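PDB 5CXX: ferulic acid esterase, AmCE1/Fae1A, which probably hydrolyses feruloyl esters to release ferulic acid, which it binds in this complex. Local coordinates for residues N8-D12 against K13-K17; I126-L129 against I130-M134. All coordinates share one frame; numbering follows the deposited sequence.

Contact 1: residues N8-D12 against K13-K17; sequences NTCPD and KYRTK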
loop_
_atom_site.group_PDB
_atom_site.type_symbol
_atom_site.label_atom_id
_atom_site.label_comp_id
_atom_site.label_asym_id
_atom_site.label_seq_id
_atom_site.Cartn_x
_atom_site.Cartn_y
_atom_site.Cartn_z
ATOM N N ASN A 8 11.160 -14.772 2.484
ATOM C CA ASN A 8 11.809 -13.669 1.769
ATOM C C ASN A 8 11.536 -13.672 0.281
ATOM O O ASN A 8 12.074 -12.841 -0.411
ATOM C CB ASN A 8 13.309 -13.639 2.025
ATOM C CG ASN A 8 14.024 -14.866 1.590
ATOM O OD1 ASN A 8 13.452 -15.746 0.938
ATOM N ND2 ASN A 8 15.321 -14.929 1.913
ATOM N N THR A 9 10.700 -14.586 -0.172
ATOM C CA THR A 9 10.196 -14.539 -1.552
ATOM C C THR A 9 8.751 -15.007 -1.603
ATOM O O THR A 9 8.240 -15.642 -0.674
ATOM C CB THR A 9 11.003 -15.436 -2.517
ATOM O OG1 THR A 9 10.737 -16.804 -2.187
ATOM C CG2 THR A 9 12.533 -15.107 -2.454
ATOM N N CYS A 10 8.069 -14.664 -2.714
ATOM C CA CYS A 10 6.733 -15.170 -2.931
ATOM C C CYS A 10 6.849 -16.401 -3.857
ATOM O O CYS A 10 7.326 -16.270 -4.978
ATOM C CB CYS A 10 5.876 -14.084 -3.619
ATOM S SG CYS A 10 4.158 -14.712 -3.936
ATOM N N PRO A 11 6.414 -17.569 -3.410
ATOM C CA PRO A 11 6.459 -18.735 -4.300
ATOM C C PRO A 11 5.675 -18.468 -5.566
ATOM O O PRO A 11 4.619 -17.797 -5.559
ATOM C CB PRO A 11 5.801 -19.851 -3.488
ATOM C CG PRO A 11 5.961 -19.418 -2.059
ATOM C CD PRO A 11 5.865 -17.889 -2.084
ATOM N N ASP A 12 6.175 -18.984 -6.685
ATOM C CA ASP A 12 5.472 -18.712 -7.928
ATOM C C ASP A 12 4.016 -19.106 -7.888
ATOM O O ASP A 12 3.174 -18.433 -8.474
ATOM C CB ASP A 12 6.169 -19.422 -9.103
ATOM C CG ASP A 12 7.485 -18.742 -9.500
ATOM O OD1 ASP A 12 7.708 -17.549 -9.154
ATOM O OD2 ASP A 12 8.304 -19.403 -10.164
ATOM N N LYS A 13 3.668 -20.196 -7.207
ATOM C CA LYS A 13 2.297 -20.610 -7.257
ATOM C C LYS A 13 1.300 -19.682 -6.545
ATOM O O LYS A 13 0.094 -19.774 -6.805
ATOM C CB LYS A 13 2.144 -22.027 -6.723
ATOM C CG LYS A 13 2.444 -22.137 -5.270
ATOM C CD LYS A 13 2.258 -23.594 -4.766
ATOM C CE LYS A 13 2.737 -23.714 -3.335
ATOM N NZ LYS A 13 2.447 -25.078 -2.764
ATOM N N TYR A 14 1.751 -18.780 -5.667
ATOM C CA TYR A 14 0.811 -17.872 -5.058
ATOM C C TYR A 14 0.675 -16.598 -5.900
ATOM O O TYR A 14 -0.391 -15.964 -5.876
ATOM C CB TYR A 14 1.256 -17.491 -3.628
ATOM C CG TYR A 14 1.081 -18.668 -2.747
ATOM C CD1 TYR A 14 -0.171 -19.003 -2.285
ATOM C CD2 TYR A 14 2.189 -19.453 -2.392
ATOM C CE1 TYR A 14 -0.332 -20.136 -1.499
ATOM C CE2 TYR A 14 2.038 -20.590 -1.585
ATOM C CZ TYR A 14 0.784 -20.903 -1.166
ATOM O OH TYR A 14 0.662 -22.029 -0.389
ATOM N N ARG A 15 1.701 -16.212 -6.679
ATOM C CA ARG A 15 1.578 -14.974 -7.459
ATOM C C ARG A 15 1.098 -15.193 -8.890
ATOM O O ARG A 15 1.003 -14.254 -9.676
ATOM C CB ARG A 15 2.905 -14.205 -7.485
ATOM C CG ARG A 15 4.089 -15.070 -8.003
ATOM C CD ARG A 15 5.394 -14.186 -7.983
ATOM N NE ARG A 15 5.350 -13.138 -9.034
ATOM C CZ ARG A 15 6.429 -12.455 -9.412
ATOM N NH1 ARG A 15 7.591 -12.669 -8.770
ATOM N NH2 ARG A 15 6.356 -11.549 -10.400
ATOM N N THR A 16 0.805 -16.457 -9.218
ATOM C CA THR A 16 0.352 -16.887 -10.558
ATOM C C THR A 16 -1.122 -17.315 -10.465
ATOM O O THR A 16 -1.518 -18.033 -9.496
ATOM C CB THR A 16 1.248 -18.084 -11.040
ATOM O OG1 THR A 16 2.597 -17.588 -11.120
ATOM C CG2 THR A 16 0.841 -18.580 -12.432
ATOM N N LYS A 17 -1.919 -16.955 -11.476
ATOM C CA LYS A 17 -3.263 -17.519 -11.570
ATOM C C LYS A 17 -3.188 -19.003 -11.892
ATOM O O LYS A 17 -2.511 -19.404 -12.829
ATOM C CB LYS A 17 -4.106 -16.798 -12.645
ATOM C CG LYS A 17 -4.359 -15.344 -12.148
ATOM C CD LYS A 17 -5.230 -14.645 -13.244
ATOM C CE LYS A 17 -5.569 -13.214 -12.854
ATOM N NZ LYS A 17 -6.337 -12.548 -14.017
HETATM O O HOH W 1 8.540 -14.483 -6.762
#

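Contact 2: residues I126-L129 against I130-M134; sequences INEL and IEVIM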
loop_
_atom_site.group_PDB
_atom_site.type_symbol
_atom_site.label_atom_id
_atom_site.label_comp_id
_atom_site.label_asym_id
_atom_site.label_seq_id
_atom_site.Cartn_x
_atom_site.Cartn_y
_atom_site.Cartn_z
ATOM N N ILE A 126 -3.179 11.648 1.471
ATOM C CA ILE A 126 -3.801 11.423 2.791
ATOM C C ILE A 126 -5.192 12.069 2.851
ATOM O O ILE A 126 -6.136 11.476 3.360
ATOM C CB ILE A 126 -2.891 11.925 3.927
ATOM C CG1 ILE A 126 -3.491 11.532 5.299
ATOM C CG2 ILE A 126 -2.727 13.483 3.890
ATOM C CD1 ILE A 126 -2.432 11.755 6.434
ATOM N N ASN A 127 -5.377 13.220 2.222
ATOM C CA ASN A 127 -6.658 13.876 2.203
ATOM C C ASN A 127 -7.643 13.194 1.215
ATOM O O ASN A 127 -8.823 13.006 1.540
ATOM C CB ASN A 127 -6.488 15.377 1.843
ATOM C CG ASN A 127 -5.672 16.082 2.910
ATOM O OD1 ASN A 127 -6.016 15.934 4.089
ATOM N ND2 ASN A 127 -4.556 16.734 2.552
ATOM N N GLU A 128 -7.122 12.794 0.049
ATOM C CA GLU A 128 -7.950 12.056 -0.948
ATOM C C GLU A 128 -8.491 10.771 -0.340
ATOM O O GLU A 128 -9.687 10.496 -0.446
ATOM C CB GLU A 128 -7.096 11.722 -2.197
ATOM C CG GLU A 128 -7.871 10.921 -3.278
ATOM C CD GLU A 128 -9.006 11.762 -3.884
ATOM O OE1 GLU A 128 -9.029 13.007 -3.699
ATOM O OE2 GLU A 128 -9.898 11.167 -4.530
ATOM N N LEU A 129 -7.622 10.047 0.367
ATOM C CA LEU A 129 -8.059 8.748 0.906
ATOM C C LEU A 129 -9.142 8.971 1.994
ATOM O O LEU A 129 -10.196 8.332 1.991
ATOM C CB LEU A 129 -6.827 7.986 1.438
ATOM C CG LEU A 129 -7.239 6.639 2.106
ATOM C CD1 LEU A 129 -7.740 5.636 1.072
ATOM C CD2 LEU A 129 -5.996 6.062 2.865
ATOM N N ILE A 130 -8.836 9.859 2.959
ATOM C CA ILE A 130 -9.686 9.955 4.170
ATOM C C ILE A 130 -10.963 10.733 3.903
ATOM O O ILE A 130 -12.041 10.352 4.394
ATOM C CB ILE A 130 -8.841 10.579 5.322
ATOM C CG1 ILE A 130 -7.759 9.556 5.693
ATOM C CG2 ILE A 130 -9.727 10.972 6.492
ATOM C CD1 ILE A 130 -6.682 10.160 6.669
ATOM N N GLU A 131 -10.856 11.798 3.079
ATOM C CA GLU A 131 -12.007 12.675 2.846
ATOM C C GLU A 131 -12.893 12.224 1.680
ATOM O O GLU A 131 -14.058 12.621 1.632
ATOM C CB GLU A 131 -11.559 14.124 2.539
ATOM C CG GLU A 131 -10.772 14.715 3.716
ATOM C CD GLU A 131 -10.280 16.111 3.386
ATOM O OE1 GLU A 131 -10.846 16.784 2.503
ATOM O OE2 GLU A 131 -9.303 16.539 3.988
ATOM N N VAL A 132 -12.325 11.470 0.733
ATOM C CA VAL A 132 -13.081 11.172 -0.510
ATOM C C VAL A 132 -13.219 9.674 -0.741
ATOM O O VAL A 132 -14.363 9.201 -0.900
ATOM C CB VAL A 132 -12.443 11.793 -1.756
ATOM C CG1 VAL A 132 -13.374 11.577 -2.972
ATOM C CG2 VAL A 132 -12.316 13.272 -1.536
ATOM N N ILE A 133 -12.110 8.943 -0.787
ATOM C CA ILE A 133 -12.208 7.541 -1.188
ATOM C C ILE A 133 -12.857 6.652 -0.121
ATOM O O ILE A 133 -13.768 5.846 -0.429
ATOM C CB ILE A 133 -10.847 6.995 -1.538
ATOM C CG1 ILE A 133 -10.380 7.615 -2.899
ATOM C CG2 ILE A 133 -10.881 5.451 -1.776
ATOM C CD1 ILE A 133 -8.920 7.217 -3.230
ATOM N N MET A 134 -12.462 6.807 1.116
ATOM C CA MET A 134 -13.055 5.983 2.161
ATOM C C MET A 134 -14.553 6.213 2.296
ATOM O O MET A 134 -15.338 5.250 2.357
ATOM C CB MET A 134 -12.341 6.202 3.508
ATOM C CG MET A 134 -11.074 5.468 3.525
ATOM S SD MET A 134 -10.168 5.874 5.024
ATOM C CE MET A 134 -10.882 4.671 6.111
#

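Contact 1: residues N8-D12 against K13-K17
Pro11 and Tyr14 meet across a single, weakly bonded helical turn around residues 12-15, near the N-terminus of this alpha/beta-hydrolase. Tyr14 N donates to Pro11 O at 3.0 Å, and Arg15 N makes a weak bond to Asp12 O. That same Asp12 oxygen takes a second donor, Thr16 OG1 at 2.8 Å, which lies 35° above the carbonyl plane, so backbone and side chain converge on one acceptor as the chain leaves the turn.

Among the apolar contacts, Pro11 CG reaches Tyr14 CD2 at 3.8 Å, coming to the edge of the phenol ring near its plane instead of covering a face. With its sulfur anti to the backbone N (chi1 179°), Cys10 directs SG to Arg15 CB at 3.8 Å and to Tyr14 CB at 4.0 Å. This buried thiol also packs against Ile81 of helix 77-87 and Tyr263 of helix 255-266, and Tyr14 OH is hydrogen-bonded to Glu88.

The polar end of Arg15 is held by two partners outside the turn: Asp75 forms a salt bridge with NH2, and Asn256 accepts a hydrogen bond from NH1. With the bend at chi3 (-71°) the guanidinium ends within a water's length of Cys10 O: one water donates to Cys10 O at 2.8 Å and accepts from Arg15 NH1 at 2.9 Å, in the guanidinium plane at its edge.

Contact 2: residues I126-L129 against I130-M134
Glu128 lays its side chain over Val132 and Ile133, four and five residues further along helix 125-140, where the alpha-helical pattern widens into a pi-type turn. Its CG meets Ile133 CD1 at 3.8 Å, crossing at about a right angle, while Glu128 OE2 sits 3.8 Å from Val132 CB. The bend at chi2 (66°) brings the carboxylate back over the valine. Leu129 CD1 approaches Ile133 CG2 at 4.2 Å, and Ile126 CG1 lies alongside Ile130 CD1 at 3.7 Å. Asn127 and Glu131 run side by side, but Asn127 OD1 and Glu131 OE2, 3.3 Å apart, are both acceptors.

The backbone bonds follow the same steps. Glu128 O accepts twice, from Val132 N at 3.0 Å and from Ile133 N at 2.9 Å, and Met134 N bonds to Leu129 O, also five residues back.

Further out, Tyr31 and Ser33 of strand 26-33 hydrogen-bond to the Glu128 carboxylate, and Tyr60 of strand 58-62 backs Leu129 and Ile133. Asn127 bonds Asn124 through ND2 and, through OD1, a glycerol probably from the crystallisation liquor. A leucine in place of Glu128 would probably leave the hydroxyls of Tyr31 and Ser33 without their carboxylate partner and weaken the tie between helix and strand. Between residues 126-129 and 130-134 cohesion thus comes from backbone bonds and apolar packing, while the polar ends of Asn127 and Glu128 find partners outside the two segments.

Contacts 1 and 2 are two separate, non-touching local arrangements, one at the N-terminal turn and one in the first half of helix 125-140. Their centres are 31 Å apart and their nearest atoms about 22 Å, on opposite sides of the chain's centre. Each nevertheless touches a helix that follows a residue of the probable Ser156-His253-Asp222 triad: Cys10, Pro11 and Arg15 touch helix 255-266, just after His253, whereas Ile126 of contact 2 meets helix 157-168, which leaves the likely nucleophile elbow. Contact 1 contributes no residue to the ferulic acid pocket. In contact 2, Val132 and Ile133, with Leu129, rest on strands 26-33 and 58-62 of the central sheet.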